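Long-range contacts in SA2223 protein (PDB 5KAW), which probably recognises diverse drug-like molecules as a GyrI-like protein, and binds rhodamine 6G and tetraphenylphosphonium in separate pockets: residues 12-17 against 86-91; 17-22 against 68-73; 94-99 against 152-157. All blocks are in the same frame, centred on the assembly; numbering follows the deposited sequence.

How the contacts relate
All three contacts are antiparallel strand pairs of one sheet, which closes into a barrel, and each joins strands far apart in sequence. Contacts 1 and 2 share strand 4-20 and the residue K17. Their centres lie about 13 Å apart and they touch, strand 69-76 pairing along one border of strand 4-20 and strand 87-102 along the other. Along the chain, contact 2 starts at K17, where the first half of contact 1 ends, and closes before its second half; contact 3 follows both. Contact 3 reuses strand 87-102, with its centre about 20 Å from that of contact 1. The same sheet thus runs from the rhodamine 6G side of the protein to the tetraphenylphosphonium pocket.

Contact 1 (12-17 against 86-91); sequences TLVGIK and YDVITL
L13 and I89 face each other as an antiparallel hydrogen-bonded pair, and L13 begins the buried middle of this contact, which continues through V14, G15 and Y86. L13 CB packs on I89 CG1 at 3.8 Å, while the CD2 branch of the leucine reaches on to L91 CB. I89 carries CG1 between its backbone N and carbonyl carbon (chi1 63°), and this rotation lays the branch against L13. L13 also touches L60 of strand 57-63. The two bonds of the pair differ in shape: L13 N to I89 O is 2.9 Å and nearly straight (177°), whereas the return bond from I89 N to L13 O is more bent. Next to G15, Y86 meets V14 CG1 through its CB, and I16 CG1 approaches the tyrosine ring at its edge, 3.8 Å from CD1. The hydroxyl of Y86 is held by D45 of helix 42-49.

The more open parts lie around this middle. T12 and V88, both partly exposed, still meet closely, CG2 to CG1 at 3.6 Å, but T90 is exposed, and its OG1 is hydrogen-bonded to a glycerol, probably from the crystallisation liquor.

D87 points to the same face as L13 and I89, at the partly exposed edge. At the corner G15 N bonds D87 O almost straight and D87 N returns only a weak bond; past it, D87 OD2 accepts K17 N at 2.9 Å, on its anti side and 21° out of the carboxylate plane. A carboxylate thus takes an amide that has no strand partner here, tying the strand just after the corner to 86-91.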
loop_
_atom_site.group_PDB
_atom_site.type_symbol
_atom_site.label_atom_id
_atom_site.label_comp_id
_atom_site.label_asym_id
_atom_site.label_seq_id
_atom_site.Cartn_x
_atom_site.Cartn_y
_atom_site.Cartn_z
ATOM N N THR A 12 4.950 -3.446 12.350
ATOM C CA THR A 12 3.666 -3.209 12.984
ATOM C C THR A 12 3.030 -1.975 12.356
ATOM O O THR A 12 3.628 -0.894 12.329
ATOM C CB THR A 12 3.814 -3.026 14.497
ATOM O OG1 THR A 12 4.386 -4.215 15.052
ATOM C CG2 THR A 12 2.466 -2.777 15.148
ATOM N N LEU A 13 1.822 -2.161 11.837
ATOM C CA LEU A 13 1.062 -1.090 11.193
ATOM C C LEU A 13 -0.146 -0.729 12.033
ATOM O O LEU A 13 -0.873 -1.607 12.482
ATOM C CB LEU A 13 0.605 -1.513 9.793
ATOM C CG LEU A 13 1.601 -1.425 8.632
ATOM C CD1 LEU A 13 2.975 -1.886 9.039
ATOM C CD2 LEU A 13 1.091 -2.250 7.466
ATOM N N VAL A 14 -0.359 0.569 12.220
ATOM C CA VAL A 14 -1.462 1.079 13.017
ATOM C C VAL A 14 -2.329 1.948 12.129
ATOM O O VAL A 14 -1.824 2.872 11.488
ATOM C CB VAL A 14 -0.965 1.915 14.218
ATOM C CG1 VAL A 14 -2.137 2.333 15.109
ATOM C CG2 VAL A 14 0.071 1.148 15.012
ATOM N N GLY A 15 -3.627 1.664 12.078
ATOM C CA GLY A 15 -4.529 2.490 11.296
ATOM C C GLY A 15 -5.963 2.017 11.323
ATOM O O GLY A 15 -6.437 1.529 12.352
ATOM N N ILE A 16 -6.660 2.182 10.197
ATOM C CA ILE A 16 -8.046 1.742 10.076
ATOM C C ILE A 16 -8.209 0.948 8.796
ATOM O O ILE A 16 -7.836 1.406 7.721
ATOM C CB ILE A 16 -9.034 2.919 10.084
ATOM C CG1 ILE A 16 -8.908 3.691 11.401
ATOM C CG2 ILE A 16 -10.467 2.402 9.886
ATOM C CD1 ILE A 16 -9.823 4.886 11.522
ATOM N N LYS A 17 -8.749 -0.255 8.946
ATOM C CA LYS A 17 -9.056 -1.136 7.830
ATOM C C LYS A 17 -10.555 -1.131 7.599
ATOM O O LYS A 17 -11.320 -1.332 8.536
ATOM C CB LYS A 17 -8.585 -2.565 8.108
ATOM C CG LYS A 17 -8.815 -3.512 6.934
ATOM C CD LYS A 17 -8.511 -4.959 7.280
ATOM C CE LYS A 17 -9.675 -5.605 8.000
ATOM N NZ LYS A 17 -9.518 -7.081 8.039
ATOM N N TYR A 86 -7.570 1.793 17.216
ATOM C CA TYR A 86 -7.143 1.508 15.846
ATOM C C TYR A 86 -6.993 0.032 15.572
ATOM O O TYR A 86 -6.802 -0.770 16.485
ATOM C CB TYR A 86 -5.811 2.192 15.542
ATOM C CG TYR A 86 -5.928 3.691 15.438
ATOM C CD1 TYR A 86 -6.690 4.275 14.434
ATOM C CD2 TYR A 86 -5.278 4.518 16.332
ATOM C CE1 TYR A 86 -6.797 5.648 14.332
ATOM C CE2 TYR A 86 -5.380 5.891 16.239
ATOM C CZ TYR A 86 -6.138 6.447 15.230
ATOM O OH TYR A 86 -6.247 7.817 15.133
ATOM N N ASP A 87 -7.076 -0.314 14.295
ATOM C CA ASP A 87 -6.661 -1.625 13.843
ATOM C C ASP A 87 -5.149 -1.680 13.848
ATOM O O ASP A 87 -4.480 -0.725 13.465
ATOM C CB ASP A 87 -7.211 -1.908 12.455
ATOM C CG ASP A 87 -8.721 -1.897 12.432
ATOM O OD1 ASP A 87 -9.322 -2.595 13.277
ATOM O OD2 ASP A 87 -9.308 -1.166 11.613
ATOM N N VAL A 88 -4.614 -2.800 14.306
ATOM C CA VAL A 88 -3.174 -2.997 14.310
ATOM C C VAL A 88 -2.877 -4.338 13.661
ATOM O O VAL A 88 -3.393 -5.362 14.100
ATOM C CB VAL A 88 -2.591 -2.967 15.738
ATOM C CG1 VAL A 88 -1.081 -2.978 15.678
ATOM C CG2 VAL A 88 -3.074 -1.740 16.495
ATOM N N ILE A 89 -2.061 -4.336 12.614
ATOM C CA ILE A 89 -1.668 -5.583 11.984
ATOM C C ILE A 89 -0.162 -5.732 11.952
ATOM O O ILE A 89 0.580 -4.759 12.073
ATOM C CB ILE A 89 -2.205 -5.683 10.551
ATOM C CG1 ILE A 89 -1.612 -4.571 9.679
ATOM C CG2 ILE A 89 -3.723 -5.619 10.567
ATOM C CD1 ILE A 89 -1.876 -4.754 8.217
ATOM N N THR A 90 0.275 -6.971 11.777
ATOM C CA THR A 90 1.661 -7.250 11.453
ATOM C C THR A 90 1.769 -7.432 9.940
ATOM O O THR A 90 1.009 -8.201 9.336
ATOM C CB THR A 90 2.164 -8.490 12.187
ATOM O OG1 THR A 90 2.066 -8.278 13.604
ATOM C CG2 THR A 90 3.616 -8.787 11.823
ATOM N N LEU A 91 2.683 -6.688 9.331
ATOM C CA LEU A 91 2.978 -6.843 7.914
ATOM C C LEU A 91 4.182 -7.763 7.810
ATOM O O LEU A 91 5.305 -7.370 8.132
ATOM C CB LEU A 91 3.262 -5.501 7.236
ATOM C CG LEU A 91 3.489 -5.607 5.724
ATOM C CD1 LEU A 91 2.229 -6.114 5.013
ATOM C CD2 LEU A 91 3.944 -4.287 5.135
#

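Contact 2 (17-22 against 68-73); sequences KETYEN and KMSYMI
E18 and Y71 form one of two hydrogen-bonded antiparallel pairs between 17-22 and 68-73, and Y20 with M69 forms the other. Each pair is closed by two backbone bonds; Y20 N to M69 O, at 2.8 Å, is the shortest of the four. Between them, T19 and S70 form a non-hydrogen-bonded pair, their CA atoms 4.1 Å apart. S70 CA also makes a CA-H...O contact with E18 O, at 3.2 Å.

Side-chain polar contacts add to this ladder. T19 OG1 donates to S70 OG over 2.8 Å. The threonine has OG1 anti to its carbonyl carbon (chi1 -57°) and the serine hydroxyl is placed in the same way, which brings the two oxygens together on one face of the sheet. S70 OG also bonds to E64, which forms a salt bridge with K17 NZ, so a single carboxylate serves both residues. Just past the paired residues, E21 and K68 lie side by side, and E21 OE2 meets K68 NZ in a long salt bridge of 3.5 Å; E21 is poorly ordered. The hydroxyl of Y20 gives a weak bond to OE1 of E18, whose other carboxylate oxygen pairs with R36.

Apolar contacts fall on both faces. The aliphatic chain of K17 passes over S70, its CG 3.6 Å from S70 CB, and its CB meets M72 CG. Across the sheet, Y71 CB comes to the edge of the Y20 ring, 3.9 Å from CE2.

The face bearing E18, Y20 and Y71 looks to helix 26-39: F33 covers E18 and Y20, and the Y71 hydroxyl bonds to W34 of that helix and to E135 of strand 133-137, both in the rhodamine 6G pocket. The opposite face, with K17 and M72, rests on I62 of strand 57-63.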
loop_
_atom_site.group_PDB
_atom_site.type_symbol
_atom_site.label_atom_id
_atom_site.label_comp_id
_atom_site.label_asym_id
_atom_site.label_seq_id
_atom_site.Cartn_x
_atom_site.Cartn_y
_atom_site.Cartn_z
ATOM N N LYS A 17 -8.749 -0.255 8.946
ATOM C CA LYS A 17 -9.056 -1.136 7.830
ATOM C C LYS A 17 -10.555 -1.131 7.599
ATOM O O LYS A 17 -11.320 -1.332 8.536
ATOM C CB LYS A 17 -8.585 -2.565 8.108
ATOM C CG LYS A 17 -8.815 -3.512 6.934
ATOM C CD LYS A 17 -8.511 -4.959 7.280
ATOM C CE LYS A 17 -9.675 -5.605 8.000
ATOM N NZ LYS A 17 -9.518 -7.081 8.039
ATOM N N GLU A 18 -10.967 -0.886 6.364
ATOM C CA GLU A 18 -12.359 -1.072 5.980
ATOM C C GLU A 18 -12.397 -2.191 4.959
ATOM O O GLU A 18 -11.387 -2.497 4.319
ATOM C CB GLU A 18 -12.974 0.213 5.434
ATOM C CG GLU A 18 -13.232 1.257 6.530
ATOM C CD GLU A 18 -14.113 2.402 6.066
ATOM O OE1 GLU A 18 -14.334 2.513 4.841
ATOM O OE2 GLU A 18 -14.598 3.182 6.926
ATOM N N THR A 19 -13.554 -2.823 4.843
ATOM C CA THR A 19 -13.703 -4.006 4.007
ATOM C C THR A 19 -14.812 -3.779 2.996
ATOM O O THR A 19 -15.901 -3.323 3.344
ATOM C CB THR A 19 -13.990 -5.249 4.867
ATOM O OG1 THR A 19 -12.929 -5.422 5.818
ATOM C CG2 THR A 19 -14.094 -6.490 4.005
ATOM N N TYR A 20 -14.516 -4.084 1.738
ATOM C CA TYR A 20 -15.452 -3.849 0.647
ATOM C C TYR A 20 -15.741 -5.158 -0.073
ATOM O O TYR A 20 -14.865 -6.024 -0.194
ATOM C CB TYR A 20 -14.894 -2.798 -0.317
ATOM C CG TYR A 20 -14.397 -1.562 0.396
ATOM C CD1 TYR A 20 -15.289 -0.627 0.904
ATOM C CD2 TYR A 20 -13.039 -1.339 0.577
ATOM C CE1 TYR A 20 -14.840 0.497 1.570
ATOM C CE2 TYR A 20 -12.582 -0.222 1.233
ATOM C CZ TYR A 20 -13.486 0.695 1.730
ATOM O OH TYR A 20 -13.031 1.808 2.389
ATOM N N GLU A 21 -16.982 -5.295 -0.526
ATOM C CA GLU A 21 -17.467 -6.527 -1.138
ATOM C C GLU A 21 -16.684 -6.901 -2.388
ATOM O O GLU A 21 -16.274 -8.050 -2.560
ATOM C CB GLU A 21 -18.951 -6.384 -1.491
ATOM C CG GLU A 21 -19.895 -6.427 -0.294
ATOM C CD GLU A 21 -20.154 -7.839 0.199
ATOM O OE1 GLU A 21 -19.490 -8.775 -0.295
ATOM O OE2 GLU A 21 -21.026 -8.012 1.078
ATOM N N ASN A 22 -16.468 -5.911 -3.247
ATOM C CA ASN A 22 -16.011 -6.155 -4.609
ATOM C C ASN A 22 -14.499 -6.080 -4.791
ATOM O O ASN A 22 -13.873 -7.038 -5.242
ATOM C CB ASN A 22 -16.689 -5.156 -5.555
ATOM C CG ASN A 22 -16.497 -3.711 -5.122
ATOM O OD1 ASN A 22 -15.565 -3.037 -5.559
ATOM N ND2 ASN A 22 -17.384 -3.229 -4.257
ATOM N N LYS A 68 -13.551 -10.983 -0.276
ATOM C CA LYS A 68 -13.675 -9.539 -0.127
ATOM C C LYS A 68 -12.294 -8.901 -0.190
ATOM O O LYS A 68 -11.277 -9.594 -0.168
ATOM C CB LYS A 68 -14.387 -9.182 1.182
ATOM C CG LYS A 68 -15.856 -9.596 1.203
ATOM C CD LYS A 68 -16.574 -9.115 2.458
ATOM C CE LYS A 68 -17.948 -9.759 2.593
ATOM N NZ LYS A 68 -18.813 -9.066 3.588
ATOM N N MET A 69 -12.263 -7.580 -0.301
ATOM C CA MET A 69 -11.008 -6.849 -0.364
ATOM C C MET A 69 -11.061 -5.736 0.666
ATOM O O MET A 69 -12.036 -4.986 0.731
ATOM C CB MET A 69 -10.770 -6.280 -1.763
ATOM C CG MET A 69 -9.352 -5.756 -1.995
ATOM S SD MET A 69 -9.264 -4.672 -3.427
ATOM C CE MET A 69 -9.930 -3.163 -2.734
ATOM N N SER A 70 -10.023 -5.657 1.488
ATOM C CA SER A 70 -9.918 -4.603 2.475
ATOM C C SER A 70 -8.887 -3.591 2.043
ATOM O O SER A 70 -7.933 -3.905 1.325
ATOM C CB SER A 70 -9.554 -5.164 3.840
ATOM O OG SER A 70 -10.628 -5.916 4.374
ATOM N N TYR A 71 -9.107 -2.364 2.485
ATOM C CA TYR A 71 -8.151 -1.297 2.298
ATOM C C TYR A 71 -7.853 -0.742 3.668
ATOM O O TYR A 71 -8.774 -0.469 4.446
ATOM C CB TYR A 71 -8.702 -0.231 1.369
ATOM C CG TYR A 71 -7.703 0.809 0.894
ATOM C CD1 TYR A 71 -6.963 0.611 -0.266
ATOM C CD2 TYR A 71 -7.540 2.012 1.571
ATOM C CE1 TYR A 71 -6.069 1.570 -0.723
ATOM C CE2 TYR A 71 -6.644 2.977 1.119
ATOM C CZ TYR A 71 -5.914 2.746 -0.032
ATOM O OH TYR A 71 -5.035 3.707 -0.495
ATOM N N MET A 72 -6.569 -0.618 3.981
ATOM C CA MET A 72 -6.147 -0.089 5.267
ATOM C C MET A 72 -5.264 1.136 5.104
ATOM O O MET A 72 -4.240 1.101 4.412
ATOM C CB MET A 72 -5.414 -1.148 6.077
ATOM C CG MET A 72 -5.139 -0.745 7.521
ATOM S SD MET A 72 -4.246 -2.024 8.448
ATOM C CE MET A 72 -4.021 -1.240 10.037
ATOM N N ILE A 73 -5.692 2.226 5.739
ATOM C CA ILE A 73 -4.888 3.445 5.832
ATOM C C ILE A 73 -4.125 3.359 7.140
ATOM O O ILE A 73 -4.729 3.250 8.208
ATOM C CB ILE A 73 -5.760 4.722 5.781
ATOM C CG1 ILE A 73 -6.406 4.861 4.391
ATOM C CG2 ILE A 73 -4.914 5.978 6.100
ATOM C CD1 ILE A 73 -7.501 5.924 4.320
#

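Contact 3 (94-99 against 152-157); sequences SKYMVF and WMPVKG. With P4P (tetraphenylphosphonium), chain C.
W152 and Y96 both set CG anti to the carbonyl carbon (chi1 -71° and -66°) in an antiparallel strand pair of the barrel. Their side chains leave on the same face, and the matching torsions turn the tryptophan edge to the tyrosine face. The result is a T-shaped stack, planes at 73° and W152 CE3 3.6 Å from Y96 CG. V98 lies alongside the indole: its CG2 sits over the centre of the six-membered ring in a CH-pi contact, while CG1 reaches NE1, whose hydrogen bond goes to E150. P154 CB extends the layer against the tyrosine CE1.

On the other face, F99 CE2 meets M153 CG at 3.8 Å, and the M97 side chain crosses that of V155 at about a right angle, M97 CG 3.7 Å from V155 CG1. M153 from this face and P154 from the Y96 face both reach the tetraphenylphosphonium pocket, with P154 CD 4.0 Å from ligand atom C4D. Helix 107-119 covers M153 and F99 through V116.

Backbone bonds join M97 and M153 in both directions. Past them, K95 O accepts two donors from opposite faces of its carbonyl plane, S94 OG and V155 N, each at 2.9 Å from that oxygen.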
loop_
_atom_site.group_PDB
_atom_site.type_symbol
_atom_site.label_atom_id
_atom_site.label_comp_id
_atom_site.label_asym_id
_atom_site.label_seq_id
_atom_site.Cartn_x
_atom_site.Cartn_y
_atom_site.Cartn_z
ATOM N N SER A 94 8.867 -9.356 3.728
ATOM C CA SER A 94 8.770 -9.720 2.319
ATOM C C SER A 94 9.716 -8.906 1.448
ATOM O O SER A 94 10.136 -7.808 1.814
ATOM C CB SER A 94 7.337 -9.531 1.812
ATOM O OG SER A 94 7.204 -9.991 0.476
ATOM N N LYS A 95 10.054 -9.475 0.299
ATOM C CA LYS A 95 10.692 -8.727 -0.775
ATOM C C LYS A 95 9.606 -8.102 -1.632
ATOM O O LYS A 95 8.476 -8.591 -1.656
ATOM C CB LYS A 95 11.594 -9.631 -1.616
ATOM C CG LYS A 95 12.735 -10.238 -0.843
ATOM C CD LYS A 95 13.714 -10.927 -1.773
ATOM C CE LYS A 95 14.847 -11.577 -0.997
ATOM N NZ LYS A 95 15.874 -12.150 -1.905
ATOM N N TYR A 96 9.953 -7.016 -2.322
ATOM C CA TYR A 96 9.001 -6.249 -3.125
ATOM C C TYR A 96 9.595 -5.761 -4.437
ATOM O O TYR A 96 10.777 -5.450 -4.514
ATOM C CB TYR A 96 8.502 -5.012 -2.368
ATOM C CG TYR A 96 7.657 -5.280 -1.143
ATOM C CD1 TYR A 96 6.270 -5.262 -1.212
ATOM C CD2 TYR A 96 8.247 -5.523 0.087
ATOM C CE1 TYR A 96 5.495 -5.496 -0.086
ATOM C CE2 TYR A 96 7.478 -5.764 1.215
ATOM C CZ TYR A 96 6.104 -5.748 1.122
ATOM O OH TYR A 96 5.327 -5.975 2.246
ATOM N N MET A 97 8.750 -5.692 -5.461
ATOM C CA MET A 97 8.975 -4.797 -6.592
ATOM C C MET A 97 8.347 -3.447 -6.256
ATOM O O MET A 97 7.147 -3.371 -5.971
ATOM C CB MET A 97 8.357 -5.338 -7.873
ATOM C CG MET A 97 8.893 -6.675 -8.324
ATOM S SD MET A 97 7.927 -7.318 -9.709
ATOM C CE MET A 97 9.008 -6.993 -11.087
ATOM N N VAL A 98 9.154 -2.390 -6.283
ATOM C CA VAL A 98 8.689 -1.060 -5.913
ATOM C C VAL A 98 8.686 -0.169 -7.144
ATOM O O VAL A 98 9.729 0.049 -7.777
ATOM C CB VAL A 98 9.555 -0.430 -4.818
ATOM C CG1 VAL A 98 8.945 0.888 -4.359
ATOM C CG2 VAL A 98 9.683 -1.379 -3.644
ATOM N N PHE A 99 7.500 0.318 -7.485
ATOM C CA PHE A 99 7.307 1.173 -8.648
ATOM C C PHE A 99 7.037 2.608 -8.205
ATOM O O PHE A 99 6.559 2.833 -7.092
ATOM C CB PHE A 99 6.139 0.664 -9.493
ATOM C CG PHE A 99 6.250 -0.782 -9.883
ATOM C CD1 PHE A 99 6.734 -1.141 -11.127
ATOM C CD2 PHE A 99 5.864 -1.782 -9.007
ATOM C CE1 PHE A 99 6.836 -2.473 -11.491
ATOM C CE2 PHE A 99 5.964 -3.114 -9.360
ATOM C CZ PHE A 99 6.449 -3.461 -10.607
ATOM N N TRP A 152 4.135 -0.749 -3.835
ATOM C CA TRP A 152 4.936 -1.858 -3.322
ATOM C C TRP A 152 4.205 -3.174 -3.544
ATOM O O TRP A 152 3.142 -3.406 -2.952
ATOM C CB TRP A 152 5.227 -1.677 -1.828
ATOM C CG TRP A 152 6.183 -0.584 -1.499
ATOM C CD1 TRP A 152 6.028 0.756 -1.747
ATOM C CD2 TRP A 152 7.442 -0.724 -0.829
ATOM N NE1 TRP A 152 7.119 1.449 -1.283
ATOM C CE2 TRP A 152 8.005 0.564 -0.720
ATOM C CE3 TRP A 152 8.154 -1.816 -0.316
ATOM C CZ2 TRP A 152 9.241 0.790 -0.117
ATOM C CZ3 TRP A 152 9.386 -1.588 0.277
ATOM C CH2 TRP A 152 9.915 -0.295 0.373
ATOM N N MET A 153 4.784 -4.012 -4.404
ATOM C CA MET A 153 4.216 -5.297 -4.800
ATOM C C MET A 153 5.074 -6.451 -4.277
ATOM O O MET A 153 6.230 -6.594 -4.682
ATOM C CB MET A 153 4.122 -5.395 -6.326
ATOM C CG MET A 153 3.205 -4.362 -6.996
ATOM S SD MET A 153 1.444 -4.425 -6.540
ATOM C CE MET A 153 1.189 -6.162 -6.458
ATOM N N PRO A 154 4.516 -7.287 -3.381
ATOM C CA PRO A 154 5.343 -8.361 -2.807
ATOM C C PRO A 154 5.693 -9.447 -3.816
ATOM O O PRO A 154 4.866 -9.819 -4.652
ATOM C CB PRO A 154 4.469 -8.920 -1.681
ATOM C CG PRO A 154 3.067 -8.578 -2.073
ATOM C CD PRO A 154 3.147 -7.282 -2.832
ATOM N N VAL A 155 6.924 -9.937 -3.750
ATOM C CA VAL A 155 7.360 -10.991 -4.660
ATOM C C VAL A 155 8.147 -12.071 -3.936
ATOM O O VAL A 155 8.700 -11.843 -2.849
ATOM C CB VAL A 155 8.224 -10.437 -5.813
ATOM C CG1 VAL A 155 7.368 -9.657 -6.786
ATOM C CG2 VAL A 155 9.369 -9.584 -5.279
ATOM N N LYS A 156 8.171 -13.249 -4.560
ATOM C CA LYS A 156 8.913 -14.415 -4.090
ATOM C C LYS A 156 9.649 -15.067 -5.260
ATOM O O LYS A 156 9.087 -15.187 -6.344
ATOM C CB LYS A 156 7.977 -15.454 -3.466
ATOM C CG LYS A 156 7.447 -15.145 -2.095
ATOM C CD LYS A 156 6.332 -16.137 -1.703
ATOM C CE LYS A 156 6.820 -17.598 -1.643
ATOM N NZ LYS A 156 5.695 -18.572 -1.436
ATOM N N GLY A 157 10.884 -15.505 -5.039
ATOM C CA GLY A 157 11.634 -16.240 -6.050
ATOM C C GLY A 157 11.907 -15.502 -7.355
ATOM O O GLY A 157 12.167 -16.127 -8.389
HETATM P P P4P C . -2.752 -8.974 -8.261
HETATM C C1A P4P C . -2.155 -9.523 -9.890
HETATM C C2A P4P C . -1.531 -10.754 -10.027
HETATM C C3A P4P C . -1.082 -11.169 -11.270
HETATM C C4A P4P C . -1.253 -10.356 -12.380
HETATM C C5A P4P C . -1.875 -9.125 -12.249
HETATM C C6A P4P C . -2.326 -8.710 -11.004
HETATM C C1C P4P C . -4.152 -10.047 -7.767
HETATM C C6C P4P C . -4.421 -11.201 -8.495
HETATM C C5C P4P C . -5.469 -12.043 -8.148
HETATM C C4C P4P C . -6.265 -11.742 -7.060
HETATM C C3C P4P C . -6.006 -10.600 -6.327
HETATM C C2C P4P C . -4.959 -9.753 -6.674
HETATM C C1D P4P C . -1.372 -9.095 -7.080
HETATM C C6D P4P C . -1.609 -9.232 -5.726
HETATM C C5D P4P C . -0.557 -9.319 -4.822
HETATM C C4D P4P C . 0.750 -9.267 -5.276
HETATM C C3D P4P C . 0.989 -9.128 -6.632
HETATM C C2D P4P C . -0.065 -9.039 -7.530
HETATM C C6B P4P C . -2.255 -6.207 -8.574
HETATM C C5B P4P C . -2.651 -4.884 -8.706
HETATM C C4B P4P C . -3.999 -4.567 -8.701
HETATM C C3B P4P C . -4.949 -5.571 -8.565
HETATM C C2B P4P C . -4.554 -6.896 -8.432
HETATM C C1B P4P C . -3.202 -7.216 -8.430
HETATM O O HOH W 1 9.642 -12.269 -0.408
#